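Long-range contact in ApRick protease (PDB 5C9F), which probably cleaves peptide bonds through its retropepsin-like aspartic protease domain: residues Asp42-Ala50 against Ile92-Asp100. Sequence-based numbering, arbitrary orientation.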
loop_
_atom_site.group_PDB
_atom_site.type_symbol
_atom_site.label_atom_id
_atom_site.label_comp_id
_atom_site.label_asym_id
_atom_site.label_seq_id
_atom_site.Cartn_x
_atom_site.Cartn_y
_atom_site.Cartn_z
ATOM N N ASP A 42 -27.527 -1.106 7.147
ATOM C CA ASP A 42 -26.766 -1.711 8.268
ATOM C C ASP A 42 -26.818 -3.202 8.129
ATOM O O ASP A 42 -27.529 -3.754 7.226
ATOM C CB ASP A 42 -27.241 -1.179 9.651
ATOM C CG ASP A 42 -28.675 -1.571 9.974
ATOM O OD1 ASP A 42 -29.540 -1.524 9.096
ATOM O OD2 ASP A 42 -28.974 -1.993 11.099
ATOM N N ILE A 43 -25.997 -3.881 8.917
ATOM C CA ILE A 43 -26.008 -5.339 8.917
ATOM C C ILE A 43 -27.322 -5.872 9.422
ATOM O O ILE A 43 -27.892 -5.355 10.429
ATOM C CB ILE A 43 -24.893 -5.879 9.762
ATOM C CG1 ILE A 43 -23.588 -5.739 8.987
ATOM C CG2 ILE A 43 -25.120 -7.345 10.141
ATOM C CD1 ILE A 43 -22.385 -6.031 9.811
ATOM N N ALA A 44 -27.818 -6.881 8.735
ATOM C CA ALA A 44 -29.013 -7.590 9.200
ATOM C C ALA A 44 -28.635 -8.999 9.645
ATOM O O ALA A 44 -28.177 -9.801 8.855
ATOM C CB ALA A 44 -30.043 -7.643 8.080
ATOM N N LEU A 45 -28.779 -9.290 10.922
ATOM C CA LEU A 45 -28.418 -10.593 11.433
ATOM C C LEU A 45 -29.646 -11.489 11.565
ATOM O O LEU A 45 -30.676 -11.063 12.072
ATOM C CB LEU A 45 -27.773 -10.469 12.820
ATOM C CG LEU A 45 -26.381 -10.028 13.106
ATOM C CD1 LEU A 45 -26.109 -10.253 14.587
ATOM C CD2 LEU A 45 -25.401 -10.840 12.262
ATOM N N THR A 46 -29.496 -12.749 11.213
ATOM C CA THR A 46 -30.538 -13.703 11.501
ATOM C C THR A 46 -30.642 -13.848 12.993
ATOM O O THR A 46 -29.692 -13.626 13.743
ATOM C CB THR A 46 -30.266 -15.109 10.890
ATOM O OG1 THR A 46 -29.070 -15.662 11.472
ATOM C CG2 THR A 46 -30.089 -15.013 9.387
ATOM N N LYS A 47 -31.808 -14.275 13.446
ATOM C CA LYS A 47 -31.950 -14.635 14.867
ATOM C C LYS A 47 -30.919 -15.671 15.319
ATOM O O LYS A 47 -30.274 -15.551 16.435
ATOM C CB LYS A 47 -33.395 -15.170 15.148
ATOM C CG LYS A 47 -34.478 -14.124 15.011
ATOM C CD LYS A 47 -35.781 -14.576 15.721
ATOM C CE LYS A 47 -36.275 -15.992 15.310
ATOM N NZ LYS A 47 -37.752 -16.124 15.020
ATOM N N GLU A 48 -30.676 -16.690 14.505
ATOM C CA GLU A 48 -29.685 -17.707 14.891
ATOM C C GLU A 48 -28.242 -17.127 15.013
ATOM O O GLU A 48 -27.510 -17.463 15.945
ATOM C CB GLU A 48 -29.733 -18.870 13.918
ATOM C CG GLU A 48 -28.627 -19.892 14.087
ATOM C CD GLU A 48 -28.686 -21.027 13.038
ATOM O OE1 GLU A 48 -27.657 -21.309 12.393
ATOM O OE2 GLU A 48 -29.755 -21.666 12.852
ATOM N N ASP A 49 -27.806 -16.301 14.063
ATOM C CA ASP A 49 -26.479 -15.629 14.184
ATOM C C ASP A 49 -26.420 -14.702 15.409
ATOM O O ASP A 49 -25.401 -14.663 16.101
ATOM C CB ASP A 49 -26.132 -14.841 12.939
ATOM C CG ASP A 49 -25.765 -15.739 11.755
ATOM O OD1 ASP A 49 -25.355 -16.896 12.002
ATOM O OD2 ASP A 49 -25.849 -15.270 10.590
ATOM N N ALA A 50 -27.509 -13.979 15.695
ATOM C CA ALA A 50 -27.533 -13.134 16.880
ATOM C C ALA A 50 -27.325 -13.976 18.128
ATOM O O ALA A 50 -26.527 -13.611 19.013
ATOM C CB ALA A 50 -28.859 -12.388 17.006
ATOM N N ILE A 92 -19.969 -1.533 14.673
ATOM C CA ILE A 92 -20.662 -1.557 13.444
ATOM C C ILE A 92 -22.132 -1.782 13.751
ATOM O O ILE A 92 -22.533 -2.645 14.540
ATOM C CB ILE A 92 -20.148 -2.700 12.554
ATOM C CG1 ILE A 92 -18.656 -2.463 12.273
ATOM C CG2 ILE A 92 -21.014 -2.864 11.282
ATOM C CD1 ILE A 92 -18.385 -1.084 11.683
ATOM N N LYS A 93 -22.949 -0.975 13.099
ATOM C CA LYS A 93 -24.406 -0.996 13.335
ATOM C C LYS A 93 -25.013 -2.218 12.702
ATOM O O LYS A 93 -24.713 -2.568 11.549
ATOM C CB LYS A 93 -25.041 0.257 12.702
ATOM C CG LYS A 93 -26.159 0.907 13.496
ATOM C CD LYS A 93 -27.042 1.792 12.602
ATOM C CE LYS A 93 -28.240 2.360 13.350
ATOM N NZ LYS A 93 -27.868 3.513 14.221
ATOM N N GLY A 94 -25.997 -2.780 13.400
ATOM C CA GLY A 94 -26.793 -3.860 12.841
ATOM C C GLY A 94 -28.140 -3.914 13.481
ATOM O O GLY A 94 -28.497 -3.075 14.317
ATOM N N HIS A 95 -28.928 -4.887 13.081
ATOM C CA HIS A 95 -30.178 -5.115 13.721
ATOM C C HIS A 95 -30.529 -6.576 13.548
ATOM O O HIS A 95 -29.977 -7.261 12.698
ATOM C CB HIS A 95 -31.293 -4.264 13.101
ATOM C CG HIS A 95 -31.563 -4.595 11.661
ATOM N ND1 HIS A 95 -30.977 -3.905 10.635
ATOM C CD2 HIS A 95 -32.390 -5.508 11.077
ATOM C CE1 HIS A 95 -31.420 -4.375 9.476
ATOM N NE2 HIS A 95 -32.270 -5.348 9.714
ATOM N N VAL A 96 -31.390 -7.060 14.423
ATOM C CA VAL A 96 -31.907 -8.430 14.306
ATOM C C VAL A 96 -33.404 -8.452 14.140
ATOM O O VAL A 96 -34.140 -7.815 14.912
ATOM C CB VAL A 96 -31.378 -9.378 15.408
ATOM C CG1 VAL A 96 -30.920 -8.660 16.636
ATOM C CG2 VAL A 96 -32.315 -10.509 15.679
ATOM N N GLY A 97 -33.840 -9.160 13.102
ATOM C CA GLY A 97 -35.236 -9.293 12.791
ATOM C C GLY A 97 -35.890 -10.389 13.664
ATOM O O GLY A 97 -35.243 -11.001 14.514
ATOM N N LEU A 98 -37.179 -10.614 13.455
ATOM C CA LEU A 98 -37.984 -11.599 14.214
ATOM C C LEU A 98 -38.039 -12.918 13.498
ATOM O O LEU A 98 -38.501 -13.908 14.053
ATOM C CB LEU A 98 -39.398 -11.071 14.465
ATOM C CG LEU A 98 -39.543 -9.989 15.543
ATOM C CD1 LEU A 98 -40.975 -9.481 15.668
ATOM C CD2 LEU A 98 -39.061 -10.562 16.883
ATOM N N GLY A 99 -37.592 -12.950 12.252
ATOM C CA GLY A 99 -37.520 -14.227 11.598
ATOM C C GLY A 99 -37.624 -14.240 10.103
ATOM O O GLY A 99 -37.555 -15.306 9.471
ATOM N N ASP A 100 -37.753 -13.075 9.486
ATOM C CA ASP A 100 -37.882 -13.068 8.019
ATOM C C ASP A 100 -36.609 -13.508 7.281
ATOM O O ASP A 100 -36.630 -13.473 6.080
ATOM C CB ASP A 100 -38.344 -11.697 7.496
ATOM C CG ASP A 100 -39.104 -11.774 6.125
ATOM O OD1 ASP A 100 -39.255 -12.839 5.451
ATOM O OD2 ASP A 100 -39.559 -10.702 5.709
#
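In the retropepsin-like fold, the short strand Ile43-Leu45, which soon follows the Asp-Thr-Gly motif of aspartic proteases, pairs in parallel with strand Ile92-Gly97. The pairing illustrates how a parallel ladder can be reinforced by a side-chain bond running beside it. Ile43 N donates to Lys93 O (3.2 Å), Ile43 O receives His95 N, and Leu45 N gives a nearly straight bond to His95 O (3.0 Å), so that Ile43 and His95 each use both backbone polar groups across the pair.

Just before the first rung, the carboxylate of Asp42 reaches the imidazole. His95 ND1 donates to Asp42 OD2 (2.8 Å, N-H...O angle 171°); OD2 lies in the ring plane, but ND1 approaches its syn side from clearly out of the carboxylate plane, the two planes being turned 39° apart. Both groups depend on a first torsion that sets CG between the backbone N and the carbonyl carbon (chi1 63° in His95), which folds each back over its own backbone. The bond fixes the ring's rotation, while Ala44 CA sits over one face in a CH-pi contact, 4.1 Å from the centroid. Tyr66 stacks on the same imidazole and hydrogen-bonds Asp42 OD1, so both carboxylate oxygens are held; the nearby negative charge may favour protonation of the histidine.

On the face that carries Ile43, Leu45 and Val96 the contacts are apolar: Ile43 CD1 meets Ile92 CG2 at 3.8 Å, and Ile43 and Leu45 continue onto Phe34. Beyond the strand, the chain of Lys47 passes its CG close to Gly97 O (3.3 Å). Thr46 is the N-cap of the following helix, its OG1 accepting from Asp49 N, and from that first turn Ala50 CB packs on Val96 CG2 at 4.2 Å.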